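Local coordinates for protein histidine--tRNA ligase (PDB 1H4V) that joins L-histidine to tRNA(His) at the expense of ATP, working as a homodimeric class II aminoacyl-tRNA synthetase, at residues E343-Y346 / L347-L351; P363-P366 / A367-L370; R259-D262 / Y263-R266. One frame throughout, in Å; residues are numbered along the deposited sequence.

Interaction 1 (E343-Y346 / L347-L351); sequences EAFY and LAEAL
Glu343 to Tyr346 meet Leu347 to Leu351 across one turn of helix 338-351, the connecting helix of a beta-alpha-beta unit with strands 331-335 and 357-359 in the anticodon-binding domain. The evidence is a run of i-to-i+4 backbone bonds. Leu347 N donates to Glu343 O at 3.0 Å, and Ala348 N reaches Ala344 O at 2.9 Å. Glu349 N meets Phe345 O at 2.9 Å. The next bond, Ala350 N to Tyr346 O at 3.1 Å, bends to 137°.

Among the side chains, Phe345 and Glu349 run alongside each other in the same direction. With CG of Phe345 turned opposite its own backbone N (chi1 164°), the ring leans out from the helix and toward the next turn, and its CE1 comes to 3.7 Å from Glu349 CG. The touch is made by a methylene; the Glu349 carboxylate, its plane 54° from that of the ring, bends off to a salt bridge with Arg352.

Ala344, Leu347 and Ala348 turn instead to the sheet and pack on Leu333. Phe345 meets Leu247 of the second subunit, while Glu343 OE1 forms a salt bridge with Arg246 and Tyr346 OH a hydrogen bond with His243, both of that subunit. The chemistry thus implies a two-faced helix: small and aliphatic against its own sheet, aromatic and polar against the dimer partner.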
ATOM      1  N   GLU A 343      15.242  -7.305  32.231  1.00 20.20           N
ATOM      2  CA  GLU A 343      14.346  -8.414  32.514  1.00 18.66           C
ATOM      3  C   GLU A 343      12.944  -8.126  31.968  1.00 16.12           C
ATOM      4  O   GLU A 343      12.234  -9.041  31.561  1.00 15.54           O
ATOM      5  CB  GLU A 343      14.275  -8.671  34.022  1.00 19.69           C
ATOM      6  CG  GLU A 343      15.615  -8.922  34.685  1.00 24.49           C
ATOM      7  CD  GLU A 343      16.342 -10.145  34.144  1.00 33.68           C
ATOM      8  OE1 GLU A 343      15.676 -11.167  33.856  1.00 34.05           O
ATOM      9  OE2 GLU A 343      17.591 -10.085  34.026  1.00 38.86           O
ATOM     10  N   ALA A 344      12.545  -6.858  31.960  1.00 14.27           N
ATOM     11  CA  ALA A 344      11.227  -6.497  31.443  1.00 15.60           C
ATOM     12  C   ALA A 344      11.199  -6.763  29.938  1.00 16.65           C
ATOM     13  O   ALA A 344      10.185  -7.203  29.378  1.00 17.81           O
ATOM     14  CB  ALA A 344      10.935  -5.032  31.719  1.00 13.48           C
ATOM     15  N   PHE A 345      12.329  -6.491  29.296  1.00 17.04           N
ATOM     16  CA  PHE A 345      12.483  -6.697  27.869  1.00 16.89           C
ATOM     17  C   PHE A 345      12.438  -8.188  27.567  1.00 16.84           C
ATOM     18  O   PHE A 345      11.750  -8.611  26.646  1.00 19.38           O
ATOM     19  CB  PHE A 345      13.811  -6.074  27.413  1.00 19.71           C
ATOM     20  CG  PHE A 345      14.282  -6.535  26.059  1.00 20.34           C
ATOM     21  CD1 PHE A 345      13.461  -6.430  24.935  1.00 22.68           C
ATOM     22  CD2 PHE A 345      15.577  -7.016  25.894  1.00 19.93           C
ATOM     23  CE1 PHE A 345      13.925  -6.790  23.669  1.00 18.21           C
ATOM     24  CE2 PHE A 345      16.053  -7.381  24.624  1.00 21.30           C
ATOM     25  CZ  PHE A 345      15.228  -7.265  23.513  1.00 19.29           C
ATOM     26  N   TYR A 346      13.146  -8.988  28.358  1.00 17.09           N
ATOM     27  CA  TYR A 346      13.178 -10.442  28.141  1.00 19.57           C
ATOM     28  C   TYR A 346      11.801 -11.052  28.299  1.00 21.55           C
ATOM     29  O   TYR A 346      11.425 -11.942  27.544  1.00 23.02           O
ATOM     30  CB  TYR A 346      14.127 -11.119  29.126  1.00 15.58           C
ATOM     31  CG  TYR A 346      15.541 -10.603  29.054  1.00 21.94           C
ATOM     32  CD1 TYR A 346      16.368 -10.635  30.171  1.00 21.47           C
ATOM     33  CD2 TYR A 346      16.055 -10.077  27.870  1.00 17.25           C
ATOM     34  CE1 TYR A 346      17.668 -10.154  30.113  1.00 21.31           C
ATOM     35  CE2 TYR A 346      17.354  -9.597  27.802  1.00 21.92           C
ATOM     36  CZ  TYR A 346      18.157  -9.638  28.928  1.00 23.89           C
ATOM     37  OH  TYR A 346      19.452  -9.164  28.872  1.00 27.72           O
ATOM     38  N   LEU A 347      11.052 -10.572  29.288  1.00 22.34           N
ATOM     39  CA  LEU A 347       9.709 -11.076  29.535  1.00 21.63           C
ATOM     40  C   LEU A 347       8.765 -10.669  28.404  1.00 21.26           C
ATOM     41  O   LEU A 347       8.017 -11.494  27.893  1.00 21.71           O
ATOM     42  CB  LEU A 347       9.177 -10.554  30.880  1.00 18.74           C
ATOM     43  CG  LEU A 347       7.716 -10.900  31.190  1.00 16.92           C
ATOM     44  CD1 LEU A 347       7.513 -12.403  31.115  1.00 10.93           C
ATOM     45  CD2 LEU A 347       7.349 -10.373  32.581  1.00 21.74           C
ATOM     46  N   ALA A 348       8.796  -9.397  28.014  1.00 21.36           N
ATOM     47  CA  ALA A 348       7.935  -8.935  26.930  1.00 20.91           C
ATOM     48  C   ALA A 348       8.238  -9.724  25.643  1.00 20.35           C
ATOM     49  O   ALA A 348       7.324 -10.125  24.922  1.00 20.04           O
ATOM     50  CB  ALA A 348       8.135  -7.441  26.697  1.00 17.97           C
ATOM     51  N   GLU A 349       9.515  -9.951  25.357  1.00 19.77           N
ATOM     52  CA  GLU A 349       9.876 -10.701  24.163  1.00 23.86           C
ATOM     53  C   GLU A 349       9.358 -12.137  24.215  1.00 25.76           C
ATOM     54  O   GLU A 349       9.038 -12.724  23.184  1.00 28.92           O
ATOM     55  CB  GLU A 349      11.391 -10.701  23.958  1.00 25.99           C
ATOM     56  CG  GLU A 349      11.858  -9.776  22.835  1.00 31.78           C
ATOM     57  CD  GLU A 349      11.216 -10.117  21.493  1.00 41.15           C
ATOM     58  OE1 GLU A 349      11.326 -11.288  21.058  1.00 44.78           O
ATOM     59  OE2 GLU A 349      10.600  -9.218  20.871  1.00 44.57           O
ATOM     60  N   ALA A 350       9.263 -12.694  25.418  1.00 25.56           N
ATOM     61  CA  ALA A 350       8.774 -14.058  25.596  1.00 24.98           C
ATOM     62  C   ALA A 350       7.267 -14.144  25.376  1.00 25.20           C
ATOM     63  O   ALA A 350       6.728 -15.222  25.124  1.00 26.52           O
ATOM     64  CB  ALA A 350       9.117 -14.555  27.004  1.00 26.53           C
ATOM     65  N   LEU A 351       6.591 -13.006  25.474  1.00 24.70           N
ATOM     66  CA  LEU A 351       5.146 -12.947  25.306  1.00 24.63           C
ATOM     67  C   LEU A 351       4.700 -12.534  23.900  1.00 25.48           C
ATOM     68  O   LEU A 351       3.536 -12.710  23.541  1.00 25.30           O
ATOM     69  CB  LEU A 351       4.558 -11.990  26.352  1.00 24.16           C
ATOM     70  CG  LEU A 351       4.760 -12.441  27.809  1.00 24.96           C
ATOM     71  CD1 LEU A 351       4.370 -11.333  28.768  1.00 20.03           C
ATOM     72  CD2 LEU A 351       3.929 -13.704  28.069  1.00 25.82           C
TER

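Interaction 2 (P363-P366 / A367-L370); sequences PRKP and AKGL
Lys365 O accepts a hydrogen bond from Gly369 N at 2.9 Å, the donor lying nearly along the C=O axis (C=O...N angle 165°). Pro366 O repeats the pattern one residue on, taking Leu370 N at 2.8 Å. The aliphatic part of Lys365 lies against that of Lys368, CB to CG 3.8 Å. Both lysines bend at chi2 and chi4, and their NZ atoms stand 5.5 Å apart; these like charges would be expected to repel mildly. Arg364 adds a looser apolar touch: its CG rests 4.0 Å from Gly369 CA, on the side where a beta carbon of Gly369 would project.

The arrangement is a helix start in the anticodon-binding domain. Lys365 occupies the N-cap of helix 366-375, and Pro366 follows in the first turn, where a proline costs no hydrogen bond because its nitrogen has no i-4 acceptor to serve.

Farther out, Arg364 is held by its guanidinium group. Its CG sits between backbone N and carbonyl carbon (chi1 63°), and bends at chi2 and chi3 bring NE to a salt bridge with Glu372, three residues beyond Gly369 on the helix. Arg364 NH1 adds weak bonds to Pro363 O, at 3.3 Å, and to Ala362 O. Pro366 and Leu370 anchor the turn on Phe383 of strand 380-384, and Pro363 packs on Val341 of helix 338-351.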
ATOM      1  N   PRO A 363      13.680   2.908  35.202  1.00 34.91           N
ATOM      2  CA  PRO A 363      12.913   2.563  36.404  1.00 34.13           C
ATOM      3  C   PRO A 363      12.022   3.733  36.800  1.00 34.20           C
ATOM      4  O   PRO A 363      12.203   4.854  36.325  1.00 33.47           O
ATOM      5  CB  PRO A 363      13.995   2.310  37.451  1.00 32.29           C
ATOM      6  CG  PRO A 363      15.186   1.890  36.630  1.00 34.80           C
ATOM      7  CD  PRO A 363      15.127   2.852  35.470  1.00 34.26           C
ATOM      8  N   ARG A 364      11.053   3.460  37.662  1.00 35.58           N
ATOM      9  CA  ARG A 364      10.152   4.484  38.165  1.00 36.16           C
ATOM     10  C   ARG A 364       9.375   3.883  39.331  1.00 35.52           C
ATOM     11  O   ARG A 364       9.395   2.673  39.541  1.00 32.95           O
ATOM     12  CB  ARG A 364       9.197   4.968  37.063  1.00 37.79           C
ATOM     13  CG  ARG A 364       8.262   3.906  36.528  1.00 38.75           C
ATOM     14  CD  ARG A 364       8.662   3.438  35.134  1.00 43.33           C
ATOM     15  NE  ARG A 364       8.261   4.372  34.080  1.00 40.86           N
ATOM     16  CZ  ARG A 364       9.106   5.102  33.358  1.00 39.48           C
ATOM     17  NH1 ARG A 364      10.415   5.017  33.569  1.00 37.67           N
ATOM     18  NH2 ARG A 364       8.643   5.908  32.414  1.00 35.12           N
ATOM     19  N   LYS A 365       8.709   4.730  40.104  1.00 37.28           N
ATOM     20  CA  LYS A 365       7.936   4.251  41.241  1.00 39.63           C
ATOM     21  C   LYS A 365       6.752   3.433  40.724  1.00 40.26           C
ATOM     22  O   LYS A 365       6.245   3.685  39.623  1.00 40.85           O
ATOM     23  CB  LYS A 365       7.431   5.431  42.075  1.00 42.69           C
ATOM     24  CG  LYS A 365       8.525   6.364  42.581  1.00 46.43           C
ATOM     25  CD  LYS A 365       9.485   5.648  43.510  1.00 53.16           C
ATOM     26  CE  LYS A 365      10.434   6.634  44.174  1.00 56.60           C
ATOM     27  NZ  LYS A 365       9.691   7.661  44.965  1.00 57.94           N
ATOM     28  N   PRO A 366       6.297   2.444  41.511  1.00 38.37           N
ATOM     29  CA  PRO A 366       5.171   1.596  41.113  1.00 37.57           C
ATOM     30  C   PRO A 366       3.950   2.409  40.716  1.00 37.11           C
ATOM     31  O   PRO A 366       3.322   2.143  39.695  1.00 37.35           O
ATOM     32  CB  PRO A 366       4.914   0.757  42.362  1.00 36.21           C
ATOM     33  CG  PRO A 366       6.270   0.626  42.956  1.00 36.09           C
ATOM     34  CD  PRO A 366       6.814   2.032  42.827  1.00 37.56           C
ATOM     35  N   ALA A 367       3.629   3.406  41.532  1.00 36.84           N
ATOM     36  CA  ALA A 367       2.471   4.253  41.296  1.00 35.75           C
ATOM     37  C   ALA A 367       2.563   5.016  39.985  1.00 35.66           C
ATOM     38  O   ALA A 367       1.583   5.098  39.245  1.00 34.81           O
ATOM     39  CB  ALA A 367       2.295   5.220  42.455  1.00 38.65           C
ATOM     40  N   LYS A 368       3.731   5.584  39.696  1.00 34.82           N
ATOM     41  CA  LYS A 368       3.902   6.323  38.451  1.00 35.64           C
ATOM     42  C   LYS A 368       3.810   5.363  37.259  1.00 33.95           C
ATOM     43  O   LYS A 368       3.209   5.683  36.237  1.00 33.12           O
ATOM     44  CB  LYS A 368       5.252   7.039  38.430  1.00 37.84           C
ATOM     45  CG  LYS A 368       5.563   7.802  39.708  1.00 47.33           C
ATOM     46  CD  LYS A 368       4.489   8.822  40.049  1.00 51.66           C
ATOM     47  CE  LYS A 368       4.791   9.481  41.389  1.00 55.56           C
ATOM     48  NZ  LYS A 368       4.888   8.473  42.492  1.00 57.03           N
ATOM     49  N   GLY A 369       4.405   4.185  37.402  1.00 32.11           N
ATOM     50  CA  GLY A 369       4.366   3.213  36.329  1.00 31.11           C
ATOM     51  C   GLY A 369       2.942   2.796  36.038  1.00 31.02           C
ATOM     52  O   GLY A 369       2.517   2.752  34.886  1.00 28.74           O
ATOM     53  N   LEU A 370       2.204   2.483  37.099  1.00 31.32           N
ATOM     54  CA  LEU A 370       0.814   2.069  36.980  1.00 30.84           C
ATOM     55  C   LEU A 370       0.043   3.186  36.295  1.00 31.50           C
ATOM     56  O   LEU A 370      -0.867   2.950  35.508  1.00 31.61           O
ATOM     57  CB  LEU A 370       0.235   1.800  38.368  1.00 27.16           C
ATOM     58  CG  LEU A 370      -1.271   1.567  38.427  1.00 29.43           C
ATOM     59  CD1 LEU A 370      -1.641   0.372  37.564  1.00 28.96           C
ATOM     60  CD2 LEU A 370      -1.691   1.344  39.870  1.00 30.82           C
TER

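Interaction 3 (R259-D262 / Y263-R266); sequences RGLD and YYVR
Tyr264, with chi1 at -75°, sets its ring opposite its own carbonyl carbon, and CG of Arg259 is placed likewise (chi1 -54°). The two side chains cross at a slant, Arg259 CB 3.5 Å from Tyr264 CB, and these torsions decide how the groups beyond run. Bent at chi2, the arginine carries its CD over one face of the Tyr264 ring, so that methylenes make this approach. NH2 at the far end has a weak hydrogen bond to Gly285 O. On the opposite face of the same ring stands Tyr263 CE1, 3.6 Å above the plane and displaced toward the rim. Leu261 comes in at the edge, near the ring plane, with CB 3.5 Å from Tyr264 CD1. Leu261 CD1 reaches on to Tyr263 OH, also 3.5 Å away, while Leu261 CB lies over a face of the Tyr263 ring.

The backbone forms a type I beta turn from Leu261 to Tyr264, closed by a weak bond from Tyr264 N to Leu261 O of 3.3 Å. These residues fall in the Arg-Gly-Leu-Asp-Tyr-Tyr sequence, a signature of histidyl-tRNA synthetases, within the catalytic region and just ahead of strand 267-272. A serine in place of Tyr264 would probably leave the Arg259 methylenes and Tyr263 CE1 without the ring that lies between them, and Leu261 free to shift.

Around the turn, Arg259 O is bonded by Arg172, and Gly260 N weakly by Asp207. Beyond it the chain turns a corner at Arg266, whose guanidinium group makes salt bridges to Asp168 and Glu135.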
ATOM      1  N   ARG A 259     -17.850  13.761 -20.909  1.00 37.26           N
ATOM      2  CA  ARG A 259     -16.552  13.111 -21.051  1.00 36.77           C
ATOM      3  C   ARG A 259     -16.016  13.554 -22.410  1.00 35.85           C
ATOM      4  O   ARG A 259     -16.485  13.091 -23.452  1.00 36.16           O
ATOM      5  CB  ARG A 259     -16.707  11.590 -21.022  1.00 38.84           C
ATOM      6  CG  ARG A 259     -17.451  11.039 -19.808  1.00 39.04           C
ATOM      7  CD  ARG A 259     -16.683  11.178 -18.500  1.00 41.42           C
ATOM      8  NE  ARG A 259     -17.415  10.534 -17.412  1.00 40.69           N
ATOM      9  CZ  ARG A 259     -17.167  10.705 -16.122  1.00 40.45           C
ATOM     10  NH1 ARG A 259     -16.192  11.507 -15.736  1.00 47.57           N
ATOM     11  NH2 ARG A 259     -17.908  10.080 -15.216  1.00 42.38           N
ATOM     12  N   GLY A 260     -15.039  14.453 -22.387  1.00 35.36           N
ATOM     13  CA  GLY A 260     -14.480  14.987 -23.616  1.00 35.12           C
ATOM     14  C   GLY A 260     -13.571  14.103 -24.444  1.00 35.16           C
ATOM     15  O   GLY A 260     -13.570  14.203 -25.674  1.00 36.17           O
ATOM     16  N   LEU A 261     -12.798  13.240 -23.790  1.00 33.85           N
ATOM     17  CA  LEU A 261     -11.873  12.365 -24.504  1.00 32.10           C
ATOM     18  C   LEU A 261     -12.584  11.414 -25.451  1.00 32.17           C
ATOM     19  O   LEU A 261     -13.656  10.897 -25.142  1.00 32.53           O
ATOM     20  CB  LEU A 261     -11.010  11.587 -23.514  1.00 30.90           C
ATOM     21  CG  LEU A 261     -10.137  12.473 -22.621  1.00 31.43           C
ATOM     22  CD1 LEU A 261      -9.390  11.607 -21.620  1.00 30.79           C
ATOM     23  CD2 LEU A 261      -9.163  13.275 -23.481  1.00 26.20           C
ATOM     24  N   ASP A 262     -11.964  11.180 -26.603  1.00 32.80           N
ATOM     25  CA  ASP A 262     -12.529  10.322 -27.639  1.00 34.30           C
ATOM     26  C   ASP A 262     -12.748   8.841 -27.308  1.00 35.19           C
ATOM     27  O   ASP A 262     -13.489   8.156 -28.015  1.00 36.86           O
ATOM     28  CB  ASP A 262     -11.677  10.431 -28.906  1.00 36.97           C
ATOM     29  CG  ASP A 262     -11.767  11.807 -29.557  1.00 41.27           C
ATOM     30  OD1 ASP A 262     -12.824  12.118 -30.146  1.00 40.62           O
ATOM     31  OD2 ASP A 262     -10.782  12.578 -29.478  1.00 42.81           O
ATOM     32  N   TYR A 263     -12.127   8.332 -26.251  1.00 33.50           N
ATOM     33  CA  TYR A 263     -12.315   6.924 -25.936  1.00 32.22           C
ATOM     34  C   TYR A 263     -13.449   6.636 -24.954  1.00 31.39           C
ATOM     35  O   TYR A 263     -13.760   5.475 -24.688  1.00 32.38           O
ATOM     36  CB  TYR A 263     -10.996   6.295 -25.451  1.00 32.41           C
ATOM     37  CG  TYR A 263     -10.394   6.876 -24.187  1.00 28.88           C
ATOM     38  CD1 TYR A 263     -10.903   6.544 -22.931  1.00 30.20           C
ATOM     39  CD2 TYR A 263      -9.277   7.706 -24.246  1.00 23.89           C
ATOM     40  CE1 TYR A 263     -10.310   7.017 -21.765  1.00 27.49           C
ATOM     41  CE2 TYR A 263      -8.679   8.183 -23.089  1.00 28.34           C
ATOM     42  CZ  TYR A 263      -9.197   7.834 -21.850  1.00 29.22           C
ATOM     43  OH  TYR A 263      -8.607   8.305 -20.698  1.00 31.78           O
ATOM     44  N   TYR A 264     -14.074   7.686 -24.427  1.00 29.78           N
ATOM     45  CA  TYR A 264     -15.192   7.508 -23.508  1.00 28.62           C
ATOM     46  C   TYR A 264     -16.442   7.288 -24.332  1.00 28.71           C
ATOM     47  O   TYR A 264     -16.709   8.023 -25.290  1.00 30.37           O
ATOM     48  CB  TYR A 264     -15.368   8.724 -22.601  1.00 29.00           C
ATOM     49  CG  TYR A 264     -14.329   8.811 -21.506  1.00 33.11           C
ATOM     50  CD1 TYR A 264     -13.329   9.787 -21.539  1.00 35.58           C
ATOM     51  CD2 TYR A 264     -14.339   7.912 -20.440  1.00 31.96           C
ATOM     52  CE1 TYR A 264     -12.367   9.864 -20.533  1.00 37.53           C
ATOM     53  CE2 TYR A 264     -13.383   7.981 -19.431  1.00 34.75           C
ATOM     54  CZ  TYR A 264     -12.403   8.958 -19.482  1.00 36.68           C
ATOM     55  OH  TYR A 264     -11.469   9.035 -18.482  1.00 41.89           O
ATOM     56  N   VAL A 265     -17.214   6.278 -23.953  1.00 26.61           N
ATOM     57  CA  VAL A 265     -18.420   5.926 -24.685  1.00 24.61           C
ATOM     58  C   VAL A 265     -19.577   5.584 -23.741  1.00 25.31           C
ATOM     59  O   VAL A 265     -19.368   5.146 -22.611  1.00 25.65           O
ATOM     60  CB  VAL A 265     -18.101   4.729 -25.636  1.00 25.19           C
ATOM     61  CG1 VAL A 265     -19.075   3.592 -25.427  1.00 22.97           C
ATOM     62  CG2 VAL A 265     -18.095   5.196 -27.075  1.00 24.83           C
ATOM     63  N   ARG A 266     -20.798   5.800 -24.218  1.00 24.05           N
ATOM     64  CA  ARG A 266     -22.006   5.516 -23.459  1.00 23.63           C
ATOM     65  C   ARG A 266     -21.966   5.951 -21.994  1.00 23.29           C
ATOM     66  O   ARG A 266     -21.585   7.082 -21.688  1.00 25.42           O
ATOM     67  CB  ARG A 266     -22.346   4.024 -23.578  1.00 24.47           C
ATOM     68  CG  ARG A 266     -22.547   3.609 -25.026  1.00 24.96           C
ATOM     69  CD  ARG A 266     -22.991   2.166 -25.231  1.00 24.42           C
ATOM     70  NE  ARG A 266     -23.105   1.919 -26.669  1.00 26.82           N
ATOM     71  CZ  ARG A 266     -23.563   0.806 -27.226  1.00 25.09           C
ATOM     72  NH1 ARG A 266     -23.966  -0.210 -26.481  1.00 19.51           N
ATOM     73  NH2 ARG A 266     -23.621   0.720 -28.544  1.00 31.34           N
TER

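Overall arrangement
Interactions 1 and 2 belong to the anticodon-binding domain and lie on helix 338-351 and at the start of helix 366-375, which flank strand 357-359 in sequence; their centres are about 18 Å apart and their nearest atoms about 9 Å, so they do not touch, although the loop leading into interaction 2 leans on the helix of interaction 1. Interaction 3 lies in the catalytic region, on the other side of the chain's centre: its centre is about 61 Å from that of interaction 1 and about 67 Å from that of interaction 2. Interaction 1 alone of the three meets the second subunit, tying the anticodon-binding domain to its dimer partner.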